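Side-chain contacts in protein ACDH-11, isoform b (Caenorhabditis elegans, PDB 4Y9J), which is a member of the acyl-CoA dehydrogenase family, a four-chain flavoprotein assembly modelled with flavin-adenine dinucleotide and the ligand UCC: residues V557-R560 with Y561-Q565; T62-V65 with E66-R70; S388-E391 with A392-R396; V523-H526 with I527-I531. One frame throughout, in Å; residues are numbered along the deposited sequence.

Contact 1 of 4, residues V557-R560 with Y561-Q565; sequences VAYR and YCCEQ
Tyr559 and Cys563, one helical turn apart, make the aromatic part of this contact. CB of Cys563 lies over one face of the Tyr559 ring, off centre toward the rim, 3.7 Å from CE1. It makes a CH-pi contact there. SG of Cys563 comes to the same ring obliquely, 4.3 Å from its centroid. Polar contacts gather at the ring edge. One water, in the plane of the ring, bonds to Tyr559 OH at 2.9 Å and donates to Glu564 OE2. Ring and carboxylate planes stand 77° apart. All this lies on the last turns of helix 552-563, in the family's C-terminal helical part, where the chain meets the second subunit. The charged pair is looser. Arg560 and Glu564 run side by side, and Glu564 OE1 touches Arg560 CG at 3.3 Å. The oxygen sits well out of the guanidinium plane, so no N-H points at it. Arg560 instead forms salt bridges with Glu556 and with Asp583 of the second subunit, and Glu564 one with Arg579 of the second subunit. Just past the helix, the Gln565 side chain turns back: NE2 lies over the centre of one Tyr561 face and donates to Tyr561 O at 3.1 Å.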
loop_
_atom_site.group_PDB
_atom_site.type_symbol
_atom_site.label_atom_id
_atom_site.label_comp_id
_atom_site.label_asym_id
_atom_site.label_seq_id
_atom_site.Cartn_x
_atom_site.Cartn_y
_atom_site.Cartn_z
ATOM N N VAL B 557 -14.280 46.993 -0.733
ATOM C CA VAL B 557 -13.426 46.094 0.052
ATOM C C VAL B 557 -12.726 46.866 1.193
ATOM O O VAL B 557 -12.669 46.393 2.325
ATOM C CB VAL B 557 -12.377 45.430 -0.847
ATOM C CG1 VAL B 557 -11.323 44.763 -0.011
ATOM C CG2 VAL B 557 -13.010 44.389 -1.741
ATOM N N ALA B 558 -12.228 48.085 0.911
ATOM C CA ALA B 558 -11.568 48.857 1.954
ATOM C C ALA B 558 -12.554 49.216 3.040
ATOM O O ALA B 558 -12.194 49.176 4.235
ATOM C CB ALA B 558 -10.899 50.086 1.412
ATOM N N TYR B 559 -13.770 49.611 2.634
ATOM C CA TYR B 559 -14.795 49.939 3.578
ATOM C C TYR B 559 -15.168 48.747 4.472
ATOM O O TYR B 559 -15.214 48.872 5.708
ATOM C CB TYR B 559 -16.038 50.518 2.865
ATOM C CG TYR B 559 -17.179 50.630 3.797
ATOM C CD1 TYR B 559 -17.271 51.698 4.646
ATOM C CD2 TYR B 559 -18.109 49.598 3.937
ATOM C CE1 TYR B 559 -18.276 51.822 5.546
ATOM C CE2 TYR B 559 -19.141 49.721 4.863
ATOM C CZ TYR B 559 -19.209 50.859 5.658
ATOM O OH TYR B 559 -20.200 51.062 6.615
ATOM N N ARG B 560 -15.421 47.600 3.854
ATOM C CA ARG B 560 -15.789 46.380 4.630
ATOM C C ARG B 560 -14.679 45.900 5.545
ATOM O O ARG B 560 -14.912 45.535 6.702
ATOM C CB ARG B 560 -16.238 45.280 3.699
ATOM C CG ARG B 560 -17.476 45.670 2.919
ATOM C CD ARG B 560 -17.958 44.496 2.128
ATOM N NE ARG B 560 -19.076 44.801 1.243
ATOM C CZ ARG B 560 -19.781 43.885 0.586
ATOM N NH1 ARG B 560 -19.535 42.629 0.783
ATOM N NH2 ARG B 560 -20.772 44.224 -0.223
ATOM N N TYR B 561 -13.450 45.975 5.067
ATOM C CA TYR B 561 -12.327 45.519 5.879
ATOM C C TYR B 561 -12.209 46.447 7.090
ATOM O O TYR B 561 -11.966 45.984 8.193
ATOM C CB TYR B 561 -11.007 45.542 5.060
ATOM C CG TYR B 561 -9.867 44.865 5.771
ATOM C CD1 TYR B 561 -9.142 45.530 6.747
ATOM C CD2 TYR B 561 -9.513 43.550 5.460
ATOM C CE1 TYR B 561 -8.116 44.883 7.428
ATOM C CE2 TYR B 561 -8.502 42.896 6.144
ATOM C CZ TYR B 561 -7.798 43.598 7.114
ATOM O OH TYR B 561 -6.821 42.959 7.796
ATOM N N CYS B 562 -12.359 47.741 6.874
ATOM C CA CYS B 562 -12.061 48.679 7.930
ATOM C C CYS B 562 -13.236 48.922 8.885
ATOM O O CYS B 562 -13.037 49.224 10.060
ATOM C CB CYS B 562 -11.628 50.016 7.351
ATOM S SG CYS B 562 -9.999 49.954 6.600
ATOM N N CYS B 563 -14.452 48.905 8.369
ATOM C CA CYS B 563 -15.567 49.355 9.153
ATOM C C CYS B 563 -16.441 48.225 9.624
ATOM O O CYS B 563 -17.297 48.473 10.412
ATOM C CB CYS B 563 -16.422 50.302 8.341
ATOM S SG CYS B 563 -15.472 51.811 7.956
ATOM N N GLU B 564 -16.314 47.047 9.039
ATOM C CA GLU B 564 -17.264 45.911 9.332
ATOM C C GLU B 564 -16.689 44.792 10.145
ATOM O O GLU B 564 -17.385 43.812 10.436
ATOM C CB GLU B 564 -17.866 45.321 8.051
ATOM C CG GLU B 564 -18.813 46.300 7.364
ATOM C CD GLU B 564 -19.502 45.772 6.118
ATOM O OE1 GLU B 564 -19.142 44.716 5.621
ATOM O OE2 GLU B 564 -20.421 46.455 5.607
ATOM N N GLN B 565 -15.448 44.940 10.569
ATOM C CA GLN B 565 -14.882 44.058 11.573
ATOM C C GLN B 565 -14.090 44.931 12.525
ATOM O O GLN B 565 -13.612 46.019 12.172
ATOM C CB GLN B 565 -14.005 43.005 10.945
ATOM C CG GLN B 565 -12.974 43.601 10.022
ATOM C CD GLN B 565 -12.086 42.561 9.416
ATOM O OE1 GLN B 565 -12.301 41.312 9.617
ATOM N NE2 GLN B 565 -11.104 43.023 8.644
HETATM O O HOH W 1 -21.862 48.695 6.718
#

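Contact 2 of 4, residues T62-V65 with E66-R70; sequences TSEV and EHLGR
Glu64 and Val65 hand their carbonyls to the next turn of helix 44-74: Leu68 N bonds to Glu64 O at 3.1 Å and Gly69 N to Val65 O at 2.9 Å, both nearly straight. Residues 62-65 themselves include a wider, pi-type turn. His67 N adds a weak bond to Glu64 O. A water also sits there. It donates to Thr62 O at 3.0 Å and accepts a weak bond from His67 N, so it spans the carbonyl and the amide at the wide turn. Among the side chains, Glu64 meets Leu68. The Glu64 chain is extended, with CG anti to the backbone N (chi1 -173°). This sets its CG against Leu68 CD1 at 3.9 Å, and the two chains cross obliquely. Leu68 CG also packs on Glu64 O at 3.4 Å. Helix 96-107 covers this side: Leu101 meets Val65, and Ile104 meets Leu68. The acid ends lead elsewhere. Glu64 OE1 pairs with Arg60 one turn back, and Glu66 OE1 is held by Arg329 and Ser138. The segment belongs to the AidB-like N-terminal domain of the family. The chemistry divides Glu64 in two: its methylene part serves as apolar cover for Leu68, while its carboxylate is drawn to a salt bridge with Arg60.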
loop_
_atom_site.group_PDB
_atom_site.type_symbol
_atom_site.label_atom_id
_atom_site.label_comp_id
_atom_site.label_asym_id
_atom_site.label_seq_id
_atom_site.Cartn_x
_atom_site.Cartn_y
_atom_site.Cartn_z
ATOM N N THR B 62 -1.171 26.270 -15.514
ATOM C CA THR B 62 -2.363 25.542 -15.864
ATOM C C THR B 62 -2.031 24.359 -16.801
ATOM O O THR B 62 -2.563 23.270 -16.625
ATOM C CB THR B 62 -3.447 26.413 -16.527
ATOM O OG1 THR B 62 -2.939 27.019 -17.723
ATOM C CG2 THR B 62 -4.002 27.473 -15.517
ATOM N N SER B 63 -1.086 24.555 -17.685
ATOM C CA SER B 63 -0.740 23.545 -18.662
ATOM C C SER B 63 0.190 22.470 -18.127
ATOM O O SER B 63 0.199 21.401 -18.706
ATOM C CB SER B 63 -0.170 24.177 -19.913
ATOM O OG SER B 63 1.169 24.612 -19.731
ATOM N N GLU B 64 1.012 22.753 -17.106
ATOM C CA GLU B 64 2.102 21.841 -16.671
ATOM C C GLU B 64 2.268 21.719 -15.170
ATOM O O GLU B 64 2.222 20.595 -14.615
ATOM C CB GLU B 64 3.444 22.174 -17.307
ATOM C CG GLU B 64 4.556 21.168 -17.026
ATOM C CD GLU B 64 5.896 21.560 -17.591
ATOM O OE1 GLU B 64 6.060 22.774 -17.937
ATOM O OE2 GLU B 64 6.785 20.666 -17.712
ATOM N N VAL B 65 2.413 22.826 -14.459
ATOM C CA VAL B 65 2.869 22.746 -13.083
ATOM C C VAL B 65 1.792 22.127 -12.228
ATOM O O VAL B 65 2.096 21.284 -11.402
ATOM C CB VAL B 65 3.282 24.124 -12.485
ATOM C CG1 VAL B 65 3.805 23.958 -11.089
ATOM C CG2 VAL B 65 4.349 24.795 -13.372
ATOM N N GLU B 66 0.540 22.582 -12.367
ATOM C CA GLU B 66 -0.535 22.002 -11.566
ATOM C C GLU B 66 -0.522 20.424 -11.564
ATOM O O GLU B 66 -0.702 19.817 -10.528
ATOM C CB GLU B 66 -1.858 22.603 -12.028
ATOM C CG GLU B 66 -3.084 22.009 -11.403
ATOM C CD GLU B 66 -3.332 22.416 -9.952
ATOM O OE1 GLU B 66 -2.523 23.102 -9.277
ATOM O OE2 GLU B 66 -4.378 22.000 -9.455
ATOM N N HIS B 67 -0.371 19.820 -12.735
ATOM C CA HIS B 67 -0.432 18.348 -12.895
ATOM C C HIS B 67 0.749 17.766 -12.220
ATOM O O HIS B 67 0.616 16.822 -11.486
ATOM C CB HIS B 67 -0.414 17.948 -14.371
ATOM C CG HIS B 67 -0.133 16.476 -14.618
ATOM N ND1 HIS B 67 -1.098 15.490 -14.457
ATOM C CD2 HIS B 67 0.989 15.825 -15.037
ATOM C CE1 HIS B 67 -0.582 14.305 -14.745
ATOM N NE2 HIS B 67 0.676 14.479 -15.102
ATOM N N LEU B 68 1.917 18.411 -12.392
ATOM C CA LEU B 68 3.124 17.932 -11.705
ATOM C C LEU B 68 2.972 17.924 -10.211
ATOM O O LEU B 68 3.309 16.915 -9.524
ATOM C CB LEU B 68 4.381 18.748 -12.039
ATOM C CG LEU B 68 4.872 18.721 -13.462
ATOM C CD1 LEU B 68 6.028 19.706 -13.721
ATOM C CD2 LEU B 68 5.251 17.327 -13.908
ATOM N N GLY B 69 2.462 19.054 -9.664
ATOM C CA GLY B 69 2.236 19.136 -8.193
ATOM C C GLY B 69 1.261 18.088 -7.671
ATOM O O GLY B 69 1.462 17.481 -6.628
ATOM N N ARG B 70 0.221 17.844 -8.445
ATOM C CA ARG B 70 -0.722 16.737 -8.148
ATOM C C ARG B 70 -0.089 15.388 -8.126
ATOM O O ARG B 70 -0.244 14.640 -7.133
ATOM C CB ARG B 70 -1.933 16.801 -9.031
ATOM C CG ARG B 70 -2.950 15.686 -8.798
ATOM C CD ARG B 70 -3.499 15.785 -7.379
ATOM N NE ARG B 70 -4.599 14.830 -7.203
ATOM C CZ ARG B 70 -5.087 14.457 -6.023
ATOM N NH1 ARG B 70 -4.623 14.987 -4.907
ATOM N NH2 ARG B 70 -6.103 13.573 -5.999
HETATM O O HOH W 2 -1.372 20.854 -15.388
#

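Contact 3 of 4, residues S388-E391 with A392-R396; sequences SDVE and AMMLR. With UCC (S-{(3S,5R,9R)-1-[(2R,3S,4R,5R)-5-(6-amino-9H-purin-9-yl)-4-hydroxy-3-(phosphonooxy)tetrahydrofuran-2-yl]-3,5,9-trihydroxy-8,8-dimethyl-3,5-dioxido-10,14-dioxo-2,4,6-trioxa-11,15-diaza-3lambda~5~,5lambda~5~-diphosphaheptadecan-17-yl} undecanethioate), chain F.
Ser388 and Ala392 join the first turn of helix 389-419, with Ala392 N bonded to Ser388 O at 2.9 Å. Ser388 is the N-cap and forms a capping box with Glu391. Glu391 N donates to Ser388 OG at 3.0 Å, and Ser388 N donates to Glu391 OE1 at 2.9 Å. The serine hydroxyl adds a weak bond to the same OE1. One turn on, Met393 can be followed from CB to its tip. CB lies beside the Val390 carbonyl oxygen, at 3.7 Å. CG, anti to the carbonyl carbon (chi1 -74°), packs on Asp389 O at 3.6 Å. The chain then bends at SD, which turns CE back over the start of the helix, 3.4 Å from Asp389 O. Met394 follows a different course: its CG rests against Val390 O at 3.3 Å, and helix 466-478 covers both methionines through Ala469. Arg396 ends in the UCC pocket. N1 of UCC lies over the centre of its guanidinium face, 3.2 Å above the plane, so the cation lies flat over the N1-C6 side of the purine, and Asp455 holds Arg396 by a salt bridge. The Glu391 carboxylate takes up the amide of Ser388 at the opening turn, and its negative charge there would probably suit the positive end of the helix dipole.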
loop_
_atom_site.group_PDB
_atom_site.type_symbol
_atom_site.label_atom_id
_atom_site.label_comp_id
_atom_site.label_asym_id
_atom_site.label_seq_id
_atom_site.Cartn_x
_atom_site.Cartn_y
_atom_site.Cartn_z
ATOM N N SER B 388 14.232 54.300 4.338
ATOM C CA SER B 388 14.161 55.268 5.443
ATOM C C SER B 388 14.221 54.513 6.769
ATOM O O SER B 388 14.058 53.287 6.822
ATOM C CB SER B 388 12.868 56.066 5.392
ATOM O OG SER B 388 11.770 55.213 5.615
ATOM N N ASP B 389 14.473 55.234 7.848
ATOM C CA ASP B 389 14.481 54.596 9.157
ATOM C C ASP B 389 13.134 53.913 9.391
ATOM O O ASP B 389 13.097 52.838 9.948
ATOM C CB ASP B 389 14.773 55.608 10.266
ATOM C CG ASP B 389 16.216 56.119 10.213
ATOM O OD1 ASP B 389 17.059 55.498 9.517
ATOM O OD2 ASP B 389 16.512 57.133 10.849
ATOM N N VAL B 390 12.049 54.538 8.942
ATOM C CA VAL B 390 10.713 53.999 9.164
ATOM C C VAL B 390 10.524 52.708 8.365
ATOM O O VAL B 390 9.952 51.712 8.871
ATOM C CB VAL B 390 9.634 55.049 8.798
ATOM C CG1 VAL B 390 8.267 54.426 8.548
ATOM C CG2 VAL B 390 9.571 56.107 9.880
ATOM N N GLU B 391 11.010 52.712 7.128
ATOM C CA GLU B 391 10.911 51.525 6.285
ATOM C C GLU B 391 11.740 50.357 6.831
ATOM O O GLU B 391 11.339 49.188 6.738
ATOM C CB GLU B 391 11.287 51.869 4.841
ATOM C CG GLU B 391 10.138 52.524 4.068
ATOM C CD GLU B 391 10.592 53.400 2.902
ATOM O OE1 GLU B 391 11.814 53.677 2.793
ATOM O OE2 GLU B 391 9.713 53.802 2.088
ATOM N N ALA B 392 12.900 50.643 7.401
ATOM C CA ALA B 392 13.667 49.555 8.033
ATOM C C ALA B 392 12.906 48.981 9.207
ATOM O O ALA B 392 12.814 47.762 9.365
ATOM C CB ALA B 392 15.013 50.084 8.489
ATOM N N MET B 393 12.326 49.852 10.046
ATOM C CA MET B 393 11.547 49.348 11.199
ATOM C C MET B 393 10.322 48.545 10.765
ATOM O O MET B 393 10.048 47.487 11.344
ATOM C CB MET B 393 11.141 50.482 12.161
ATOM C CG MET B 393 12.336 50.969 12.981
ATOM S SD MET B 393 11.901 52.273 14.159
ATOM C CE MET B 393 11.961 53.679 13.062
ATOM N N MET B 394 9.587 49.046 9.775
ATOM C CA MET B 394 8.405 48.366 9.292
ATOM C C MET B 394 8.719 47.006 8.651
ATOM O O MET B 394 7.894 46.078 8.723
ATOM C CB MET B 394 7.609 49.251 8.329
ATOM C CG MET B 394 6.884 50.400 9.002
ATOM S SD MET B 394 5.984 49.866 10.458
ATOM C CE MET B 394 7.163 50.214 11.775
ATOM N N LEU B 395 9.905 46.844 8.063
ATOM C CA LEU B 395 10.301 45.513 7.554
ATOM C C LEU B 395 10.446 44.532 8.688
ATOM O O LEU B 395 9.966 43.415 8.599
ATOM C CB LEU B 395 11.636 45.562 6.803
ATOM C CG LEU B 395 12.223 44.269 6.231
ATOM C CD1 LEU B 395 11.244 43.431 5.395
ATOM C CD2 LEU B 395 13.488 44.606 5.461
ATOM N N ARG B 396 11.055 44.958 9.782
ATOM C CA ARG B 396 11.294 44.032 10.897
ATOM C C ARG B 396 10.004 43.645 11.601
ATOM O O ARG B 396 9.835 42.468 12.012
ATOM C CB ARG B 396 12.282 44.651 11.899
ATOM C CG ARG B 396 12.529 43.753 13.118
ATOM C CD ARG B 396 13.272 42.454 12.843
ATOM N NE ARG B 396 13.425 41.632 14.041
ATOM C CZ ARG B 396 12.603 40.631 14.407
ATOM N NH1 ARG B 396 11.565 40.244 13.645
ATOM N NH2 ARG B 396 12.852 39.985 15.549
HETATM O OA1 UCC F . 9.945 25.070 10.399
HETATM C CA1 UCC F . 11.007 25.058 9.664
HETATM C CA2 UCC F . 11.143 24.679 8.185
HETATM C CA3 UCC F . 9.923 24.614 7.319
HETATM C CA4 UCC F . 10.180 25.227 5.902
HETATM C CA5 UCC F . 9.373 26.523 5.754
HETATM C CA6 UCC F . 8.734 26.618 4.412
HETATM C CA7 UCC F . 7.933 27.901 4.259
HETATM C CA8 UCC F . 7.625 27.755 2.823
HETATM C CA9 UCC F . 6.298 27.973 2.331
HETATM C C10 UCC F . 5.656 26.776 1.790
HETATM C C11 UCC F . 4.472 26.617 2.733
HETATM S S UCC F . 12.554 25.423 10.186
HETATM C CP1 UCC F . 12.493 25.816 11.976
HETATM C CP2 UCC F . 11.663 27.008 12.341
HETATM N NP1 UCC F . 11.881 27.444 13.735
HETATM C CP3 UCC F . 11.430 28.652 14.078
HETATM O OP1 UCC F . 10.743 29.368 13.350
HETATM C CP4 UCC F . 11.861 29.181 15.430
HETATM C CP5 UCC F . 10.622 29.639 16.212
HETATM N NP2 UCC F . 11.187 30.291 17.387
HETATM C CP6 UCC F . 11.610 31.554 17.420
HETATM O OP2 UCC F . 11.466 32.337 16.491
HETATM C CP8 UCC F . 12.179 31.994 18.753
HETATM O OP3 UCC F . 11.634 33.307 19.083
HETATM C CPB UCC F . 13.668 32.244 18.801
HETATM C CP7 UCC F . 14.338 33.005 17.648
HETATM C CP9 UCC F . 14.206 30.839 18.283
HETATM C CPA UCC F . 14.294 32.096 20.205
HETATM O O7 UCC F . 15.728 32.293 20.120
HETATM P P2 UCC F . 16.567 32.715 21.441
HETATM O O21 UCC F . 18.049 32.798 21.112
HETATM O O22 UCC F . 15.983 31.892 22.598
HETATM O O6 UCC F . 15.946 34.200 21.679
HETATM P P1 UCC F . 16.688 35.609 21.647
HETATM O O11 UCC F . 17.796 35.720 22.684
HETATM O O12 UCC F . 15.543 36.577 21.688
HETATM O "O5'" UCC F . 17.329 35.560 20.107
HETATM C "C5'" UCC F . 18.764 35.620 19.917
HETATM C "C4'" UCC F . 19.161 36.738 18.933
HETATM C "C3'" UCC F . 18.728 38.109 19.443
HETATM O "O3'" UCC F . 19.692 39.000 18.940
HETATM P P3 UCC F . 20.663 39.814 19.883
HETATM O O33 UCC F . 21.555 40.517 18.885
HETATM O O32 UCC F . 21.476 38.757 20.593
HETATM O O31 UCC F . 19.712 40.687 20.740
HETATM C "C2'" UCC F . 17.389 38.403 18.780
HETATM O "O2'" UCC F . 17.142 39.776 18.484
HETATM O "O4'" UCC F . 18.481 36.544 17.675
HETATM C "C1'" UCC F . 17.640 37.670 17.455
HETATM N N9 UCC F . 16.437 37.270 16.710
HETATM C C4 UCC F . 16.074 37.876 15.585
HETATM N N3 UCC F . 16.598 38.843 14.795
HETATM C C8 UCC F . 15.533 36.331 17.075
HETATM N N7 UCC F . 14.566 36.281 16.140
HETATM C C5 UCC F . 14.841 37.200 15.186
HETATM C C6 UCC F . 14.247 37.624 13.890
HETATM N N6 UCC F . 13.103 37.033 13.463
HETATM N N1 UCC F . 14.847 38.656 13.214
HETATM C C2 UCC F . 15.980 39.233 13.666
#

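Contact 4 of 4, residues V523-H526 with I527-I531; sequences VARH and IAFTI
Val523 and Ile527 meet on the opening turn of helix 524-545, a helix of the C-terminal helical part of this acyl-CoA dehydrogenase-like protein. Val523 is at the N-cap position. Its CG2 touches Ile527 CD1 at 4.0 Å, and Ile527 N donates to Val523 O at 3.1 Å in a nearly straight bond. On a second side of the helix, Arg525 and Phe529 lie side by side and point the same way. The arginine CG, anti to the backbone N (chi1 -178°), comes over one face of the Phe529 ring, offset toward the rim. This is a CH-pi contact, with CG 4.0 Å from the centroid and 3.7 Å from CE1. CD continues along the ring and meets CZ at 3.9 Å. The guanidinium and ring planes are 36° apart, and the contact with the ring is made by CG and CD. The polar end of Arg525 is held by Asn450, through NE, and by a salt bridge from NH2 to Glu416 of the second subunit. The helix thus lies where helices 449-461 and 389-419 of its own chain meet the neighbouring subunit, and the Arg525 side chain is about 6 Å from a bound FAD. Tyr405 meets the Phe529 ring edge-to-face. A third link is polar. His526 O is gripped twice by Thr530, by OG1 at 2.8 Å and by N at 3.1 Å, and the two donors reach it from opposite faces of the carbonyl plane. The hydroxyl is turned back along the helix, OG1 lying anti to the carbonyl carbon (chi1 -58°).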
loop_
_atom_site.group_PDB
_atom_site.type_symbol
_atom_site.label_atom_id
_atom_site.label_comp_id
_atom_site.label_asym_id
_atom_site.label_seq_id
_atom_site.Cartn_x
_atom_site.Cartn_y
_atom_site.Cartn_z
ATOM N N VAL B 523 -1.465 38.949 26.049
ATOM C CA VAL B 523 -2.243 39.533 24.956
ATOM C C VAL B 523 -1.415 39.684 23.693
ATOM O O VAL B 523 -1.772 40.430 22.788
ATOM C CB VAL B 523 -2.920 40.856 25.358
ATOM C CG1 VAL B 523 -3.985 40.591 26.434
ATOM C CG2 VAL B 523 -1.926 41.877 25.905
ATOM N N ALA B 524 -0.307 38.960 23.595
ATOM C CA ALA B 524 0.601 39.186 22.442
ATOM C C ALA B 524 -0.126 38.941 21.082
ATOM O O ALA B 524 0.106 39.651 20.113
ATOM C CB ALA B 524 1.811 38.316 22.578
ATOM N N ARG B 525 -1.028 37.939 20.989
ATOM C CA ARG B 525 -1.690 37.684 19.747
ATOM C C ARG B 525 -2.680 38.790 19.366
ATOM O O ARG B 525 -2.810 39.163 18.209
ATOM C CB ARG B 525 -2.396 36.256 19.779
ATOM C CG ARG B 525 -3.049 35.944 18.479
ATOM C CD ARG B 525 -3.940 34.690 18.489
ATOM N NE ARG B 525 -3.193 33.487 18.693
ATOM C CZ ARG B 525 -3.594 32.292 18.233
ATOM N NH1 ARG B 525 -4.735 32.167 17.538
ATOM N NH2 ARG B 525 -2.844 31.255 18.472
ATOM N N HIS B 526 -3.395 39.323 20.353
ATOM C CA HIS B 526 -4.324 40.412 20.115
ATOM C C HIS B 526 -3.593 41.676 19.618
ATOM O O HIS B 526 -4.059 42.324 18.734
ATOM C CB HIS B 526 -5.126 40.717 21.364
ATOM C CG HIS B 526 -5.959 39.572 21.847
ATOM N ND1 HIS B 526 -5.422 38.462 22.471
ATOM C CD2 HIS B 526 -7.289 39.368 21.805
ATOM C CE1 HIS B 526 -6.403 37.624 22.794
ATOM N NE2 HIS B 526 -7.540 38.147 22.389
ATOM N N ILE B 527 -2.440 41.983 20.209
ATOM C CA ILE B 527 -1.574 43.087 19.769
ATOM C C ILE B 527 -1.138 42.834 18.317
ATOM O O ILE B 527 -1.370 43.699 17.456
ATOM C CB ILE B 527 -0.347 43.249 20.699
ATOM C CG1 ILE B 527 -0.804 43.680 22.079
ATOM C CG2 ILE B 527 0.699 44.217 20.091
ATOM C CD1 ILE B 527 0.263 43.704 23.163
ATOM N N ALA B 528 -0.588 41.651 18.019
ATOM C CA ALA B 528 -0.143 41.336 16.684
ATOM C C ALA B 528 -1.261 41.431 15.635
ATOM O O ALA B 528 -1.051 41.988 14.556
ATOM C CB ALA B 528 0.587 39.999 16.635
ATOM N N PHE B 529 -2.448 40.894 15.944
ATOM C CA PHE B 529 -3.577 40.944 15.022
ATOM C C PHE B 529 -4.064 42.401 14.767
ATOM O O PHE B 529 -4.528 42.735 13.685
ATOM C CB PHE B 529 -4.736 40.162 15.617
ATOM C CG PHE B 529 -4.744 38.668 15.346
ATOM C CD1 PHE B 529 -3.609 37.927 15.165
ATOM C CD2 PHE B 529 -5.982 37.966 15.414
ATOM C CE1 PHE B 529 -3.644 36.551 14.880
ATOM C CE2 PHE B 529 -6.012 36.577 15.177
ATOM C CZ PHE B 529 -4.846 35.878 14.904
ATOM N N THR B 530 -4.048 43.235 15.802
ATOM C CA THR B 530 -4.461 44.630 15.647
ATOM C C THR B 530 -3.532 45.352 14.695
ATOM O O THR B 530 -3.979 46.104 13.859
ATOM C CB THR B 530 -4.515 45.338 16.988
ATOM O OG1 THR B 530 -5.427 44.635 17.834
ATOM C CG2 THR B 530 -4.957 46.776 16.805
ATOM N N ILE B 531 -2.237 45.095 14.835
ATOM C CA ILE B 531 -1.246 45.643 13.915
ATOM C C ILE B 531 -1.568 45.192 12.468
ATOM O O ILE B 531 -1.666 46.053 11.504
ATOM C CB ILE B 531 0.180 45.282 14.352
ATOM C CG1 ILE B 531 0.486 46.008 15.647
ATOM C CG2 ILE B 531 1.208 45.704 13.268
ATOM C CD1 ILE B 531 1.764 45.613 16.351
#

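How the contacts relate
Each contact closes one or two turns of a single helix, so none nests in or crosses another; they stand in series. From the N terminus, contact 2 comes first, on helix 44-74 of the N-terminal domain. Contact 3 follows at the start of helix 389-419, on the opposite side of the chain's centre from contact 2, about 38 Å between centres. Contact 4 opens helix 524-545, about 7 Å from contact 3 at the nearest atoms, and packs on helix 389-419 farther along. Contact 1 ends the next helix, 552-563, about 6 Å from contact 4 at the nearest atoms. Contacts 1 and 4 both touch the second subunit.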